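Local coordinates for protein phosphoribosyl-glycinamide (GAR) synthetase (Cryptococcus neoformans var. grubii serotype A, PDB 7LVO) that catalyses the ATP-dependent joining of phosphoribosylamine and glycine in de novo purine synthesis, as the GAR synthetase half of a bifunctional GAR/AIR synthetase, at residues A85-I97 and P113-F125. Residues are numbered along the deposited sequence; the frame is centred on the assembly and turned at random.
Sequences ALPWGAPPAFRSI and PEQPLVDGVEGAF
With chi1 at -58°, the CG of Phe94 stands anti to its own carbonyl carbon, and the ring enters the bend between helices 114-118 and 121-126. Val121 lies over one face, its CB 4.2 Å from the Phe94 ring centroid and 15° off the normal, which meets the geometry of a CH-pi contact. Pro91 CA sits above the opposite face, displaced toward the rim, while Asp119 CB approaches the ring edge in plane, 3.9 Å from Phe94 CZ. The ring is thus held between its own segment and the helical bend. Gly120 makes that bend: its positive phi and two backbone bonds into the preceding turn define a Schellman motif, and it occupies the N-cap position of helix 121-126.

Trp88, with a similar chi1 of -65°, sends the far end of its indole to two prolines. Its CZ3 reaches Pro116 CG at 3.6 Å, and its CH2 meets Pro113 CG in the ring plane. No direct hydrogen bond joins the segments; instead, one water donates to Pro92 O (2.6 Å) and to Gly120 O (2.9 Å). The peptide bond before Pro92 is cis. Ala124 CB packs 3.3 Å from Ala93 O.

Deeper in the N domain, Ile97 CG2 touches Phe125 CZ, and the two side chains rest on strands 38-44 and 108-111 respectively, placing the contact where helices 95-104 and 121-126 pack against the parallel sheet.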
loop_
_atom_site.group_PDB
_atom_site.type_symbol
_atom_site.label_atom_id
_atom_site.label_comp_id
_atom_site.label_asym_id
_atom_site.label_seq_id
_atom_site.Cartn_x
_atom_site.Cartn_y
_atom_site.Cartn_z
ATOM N N ALA A 85 21.117 -8.088 -0.977
ATOM C CA ALA A 85 21.231 -7.936 0.476
ATOM C C ALA A 85 22.186 -6.783 0.761
ATOM O O ALA A 85 23.369 -6.961 1.056
ATOM C CB ALA A 85 21.699 -9.235 1.124
ATOM N N LEU A 86 21.652 -5.568 0.664
ATOM C CA LEU A 86 22.422 -4.350 0.853
ATOM C C LEU A 86 21.571 -3.329 1.592
ATOM O O LEU A 86 20.367 -3.214 1.323
ATOM C CB LEU A 86 22.877 -3.767 -0.491
ATOM C CG LEU A 86 23.809 -2.563 -0.414
ATOM C CD1 LEU A 86 25.184 -2.979 0.082
ATOM C CD2 LEU A 86 23.905 -1.869 -1.769
ATOM N N PRO A 87 22.157 -2.583 2.526
ATOM C CA PRO A 87 21.388 -1.524 3.190
ATOM C C PRO A 87 21.096 -0.374 2.240
ATOM O O PRO A 87 21.822 -0.136 1.270
ATOM C CB PRO A 87 22.301 -1.075 4.340
ATOM C CG PRO A 87 23.316 -2.164 4.498
ATOM C CD PRO A 87 23.498 -2.749 3.121
ATOM N N TRP A 88 20.013 0.344 2.535
ATOM C CA TRP A 88 19.643 1.494 1.722
ATOM C C TRP A 88 20.484 2.722 2.047
ATOM O O TRP A 88 20.654 3.602 1.190
ATOM C CB TRP A 88 18.167 1.837 1.931
ATOM C CG TRP A 88 17.215 0.788 1.469
ATOM C CD1 TRP A 88 17.500 -0.293 0.695
ATOM C CD2 TRP A 88 15.818 0.720 1.756
ATOM N NE1 TRP A 88 16.365 -1.036 0.482
ATOM C CE2 TRP A 88 15.317 -0.432 1.122
ATOM C CE3 TRP A 88 14.936 1.526 2.487
ATOM C CZ2 TRP A 88 13.979 -0.800 1.191
ATOM C CZ3 TRP A 88 13.605 1.157 2.555
ATOM C CH2 TRP A 88 13.140 0.007 1.907
ATOM N N GLY A 89 21.001 2.806 3.262
ATOM C CA GLY A 89 21.627 4.038 3.723
ATOM C C GLY A 89 20.616 4.982 4.341
ATOM O O GLY A 89 19.447 5.028 3.964
ATOM N N ALA A 90 21.076 5.746 5.323
ATOM C CA ALA A 90 20.183 6.638 6.045
ATOM C C ALA A 90 19.740 7.789 5.144
ATOM O O ALA A 90 20.489 8.224 4.261
ATOM C CB ALA A 90 20.870 7.188 7.292
ATOM N N PRO A 91 18.525 8.297 5.339
ATOM C CA PRO A 91 18.085 9.467 4.567
ATOM C C PRO A 91 18.853 10.704 4.991
ATOM O O PRO A 91 19.491 10.706 6.054
ATOM C CB PRO A 91 16.593 9.592 4.914
ATOM C CG PRO A 91 16.222 8.318 5.609
ATOM C CD PRO A 91 17.481 7.824 6.265
ATOM N N PRO A 92 18.811 11.787 4.199
ATOM C CA PRO A 92 18.125 11.886 2.905
ATOM C C PRO A 92 18.996 11.453 1.729
ATOM O O PRO A 92 18.599 11.622 0.581
ATOM C CB PRO A 92 17.790 13.388 2.788
ATOM C CG PRO A 92 18.269 14.027 4.091
ATOM C CD PRO A 92 19.299 13.098 4.652
ATOM N N ALA A 93 20.171 10.898 2.020
ATOM C CA ALA A 93 21.132 10.565 0.979
ATOM C C ALA A 93 20.887 9.187 0.373
ATOM O O ALA A 93 20.897 9.039 -0.853
ATOM C CB ALA A 93 22.556 10.643 1.542
ATOM N N PHE A 94 20.670 8.172 1.209
ATOM C CA PHE A 94 20.535 6.797 0.735
ATOM C C PHE A 94 21.751 6.393 -0.099
ATOM O O PHE A 94 21.635 5.696 -1.112
ATOM C CB PHE A 94 19.250 6.608 -0.076
ATOM C CG PHE A 94 17.991 6.942 0.675
ATOM C CD1 PHE A 94 17.488 8.240 0.674
ATOM C CD2 PHE A 94 17.303 5.962 1.372
ATOM C CE1 PHE A 94 16.330 8.555 1.366
ATOM C CE2 PHE A 94 16.138 6.263 2.060
ATOM C CZ PHE A 94 15.653 7.560 2.059
ATOM N N ARG A 95 22.936 6.828 0.337
ATOM C CA ARG A 95 24.124 6.696 -0.504
ATOM C C ARG A 95 24.399 5.242 -0.872
ATOM O O ARG A 95 24.842 4.950 -1.986
ATOM C CB ARG A 95 25.344 7.295 0.201
ATOM C CG ARG A 95 26.437 7.751 -0.758
ATOM C CD ARG A 95 27.824 7.278 -0.331
ATOM N NE ARG A 95 28.184 7.717 1.012
ATOM C CZ ARG A 95 28.149 6.943 2.091
ATOM N NH1 ARG A 95 27.776 5.675 2.022
ATOM N NH2 ARG A 95 28.501 7.453 3.267
ATOM N N SER A 96 24.143 4.316 0.053
ATOM C CA SER A 96 24.429 2.909 -0.207
ATOM C C SER A 96 23.724 2.420 -1.466
ATOM O O SER A 96 24.363 1.928 -2.403
ATOM C CB SER A 96 24.024 2.062 0.999
ATOM O OG SER A 96 24.220 0.688 0.734
ATOM N N ILE A 97 22.397 2.552 -1.510
ATOM C CA ILE A 97 21.649 2.014 -2.643
ATOM C C ILE A 97 21.717 2.950 -3.850
ATOM O O ILE A 97 21.642 2.490 -4.999
ATOM C CB ILE A 97 20.192 1.743 -2.228
ATOM C CG1 ILE A 97 19.445 1.004 -3.340
ATOM C CG2 ILE A 97 19.476 3.042 -1.902
ATOM C CD1 ILE A 97 20.038 -0.352 -3.691
ATOM N N PRO A 113 7.800 0.373 0.298
ATOM C CA PRO A 113 7.400 0.865 1.622
ATOM C C PRO A 113 7.202 2.376 1.632
ATOM O O PRO A 113 7.575 3.107 0.707
ATOM C CB PRO A 113 8.562 0.446 2.532
ATOM C CG PRO A 113 9.259 -0.663 1.790
ATOM C CD PRO A 113 9.098 -0.327 0.328
ATOM N N GLU A 114 6.611 2.849 2.731
ATOM C CA GLU A 114 6.318 4.269 2.882
ATOM C C GLU A 114 7.546 5.054 3.324
ATOM O O GLU A 114 7.772 6.178 2.853
ATOM C CB GLU A 114 5.177 4.454 3.889
ATOM C CG GLU A 114 4.851 5.899 4.229
ATOM C CD GLU A 114 3.981 6.023 5.475
ATOM O OE1 GLU A 114 3.641 4.978 6.070
ATOM O OE2 GLU A 114 3.642 7.164 5.860
ATOM N N GLN A 115 8.349 4.482 4.224
ATOM C CA GLN A 115 9.425 5.252 4.838
ATOM C C GLN A 115 10.377 5.865 3.819
ATOM O O GLN A 115 10.638 7.075 3.907
ATOM C CB GLN A 115 10.180 4.368 5.833
ATOM C CG GLN A 115 11.299 5.085 6.576
ATOM C CD GLN A 115 11.800 4.301 7.778
ATOM O OE1 GLN A 115 11.022 3.937 8.663
ATOM N NE2 GLN A 115 13.102 4.036 7.813
ATOM N N PRO A 116 10.935 5.120 2.857
ATOM C CA PRO A 116 11.887 5.754 1.922
ATOM C C PRO A 116 11.264 6.874 1.105
ATOM O O PRO A 116 11.935 7.873 0.824
ATOM C CB PRO A 116 12.350 4.583 1.037
ATOM C CG PRO A 116 11.294 3.534 1.186
ATOM C CD PRO A 116 10.766 3.679 2.590
ATOM N N LEU A 117 10.000 6.732 0.705
ATOM C CA LEU A 117 9.343 7.797 -0.050
ATOM C C LEU A 117 9.181 9.049 0.801
ATOM O O LEU A 117 9.612 10.144 0.409
ATOM C CB LEU A 117 7.988 7.311 -0.563
ATOM C CG LEU A 117 8.038 6.294 -1.696
ATOM C CD1 LEU A 117 6.648 5.760 -2.004
ATOM C CD2 LEU A 117 8.656 6.906 -2.938
ATOM N N VAL A 118 8.575 8.909 1.983
ATOM C CA VAL A 118 8.377 10.066 2.855
ATOM C C VAL A 118 9.715 10.644 3.288
ATOM O O VAL A 118 9.827 11.848 3.547
ATOM C CB VAL A 118 7.510 9.675 4.070
ATOM C CG1 VAL A 118 7.483 10.789 5.090
ATOM C CG2 VAL A 118 6.100 9.334 3.617
ATOM N N ASP A 119 10.746 9.804 3.390
ATOM C CA ASP A 119 12.077 10.282 3.743
ATOM C C ASP A 119 12.805 10.912 2.561
ATOM O O ASP A 119 13.873 11.489 2.754
ATOM C CB ASP A 119 12.907 9.134 4.315
ATOM C CG ASP A 119 12.463 8.735 5.717
ATOM O OD1 ASP A 119 11.580 9.414 6.275
ATOM O OD2 ASP A 119 12.999 7.746 6.262
ATOM N N GLY A 120 12.252 10.817 1.357
ATOM C CA GLY A 120 12.789 11.502 0.211
ATOM C C GLY A 120 13.704 10.703 -0.684
ATOM O O GLY A 120 14.648 11.279 -1.242
ATOM N N VAL A 121 13.456 9.406 -0.852
ATOM C CA VAL A 121 14.311 8.595 -1.707
ATOM C C VAL A 121 14.251 9.084 -3.150
ATOM O O VAL A 121 15.226 8.954 -3.898
ATOM C CB VAL A 121 13.917 7.106 -1.598
ATOM C CG1 VAL A 121 12.535 6.875 -2.202
ATOM C CG2 VAL A 121 14.957 6.227 -2.273
ATOM N N GLU A 122 13.114 9.646 -3.566
ATOM C CA GLU A 122 12.979 10.117 -4.939
ATOM C C GLU A 122 14.006 11.198 -5.254
ATOM O O GLU A 122 14.638 11.168 -6.318
ATOM C CB GLU A 122 11.562 10.641 -5.175
ATOM C CG GLU A 122 11.229 10.944 -6.632
ATOM C CD GLU A 122 11.452 12.398 -7.003
ATOM O OE1 GLU A 122 11.866 13.195 -6.134
ATOM O OE2 GLU A 122 11.204 12.751 -8.175
ATOM N N GLY A 123 14.191 12.159 -4.341
ATOM C CA GLY A 123 15.189 13.186 -4.555
ATOM C C GLY A 123 16.599 12.645 -4.609
ATOM O O GLY A 123 17.432 13.154 -5.373
ATOM N N ALA A 124 16.886 11.609 -3.815
ATOM C CA ALA A 124 18.217 11.019 -3.822
ATOM C C ALA A 124 18.555 10.438 -5.193
ATOM O O ALA A 124 19.651 10.656 -5.721
ATOM C CB ALA A 124 18.310 9.939 -2.742
ATOM N N PHE A 125 17.624 9.682 -5.782
ATOM C CA PHE A 125 17.876 9.117 -7.104
ATOM C C PHE A 125 17.792 10.185 -8.190
ATOM O O PHE A 125 18.449 10.062 -9.233
ATOM C CB PHE A 125 16.893 7.987 -7.394
ATOM C CG PHE A 125 17.233 6.695 -6.700
ATOM C CD1 PHE A 125 18.224 5.869 -7.199
ATOM C CD2 PHE A 125 16.555 6.306 -5.557
ATOM C CE1 PHE A 125 18.538 4.683 -6.565
ATOM C CE2 PHE A 125 16.856 5.118 -4.920
ATOM C CZ PHE A 125 17.855 4.310 -5.422
HETATM O O HOH W 1 16.524 13.056 0.040
#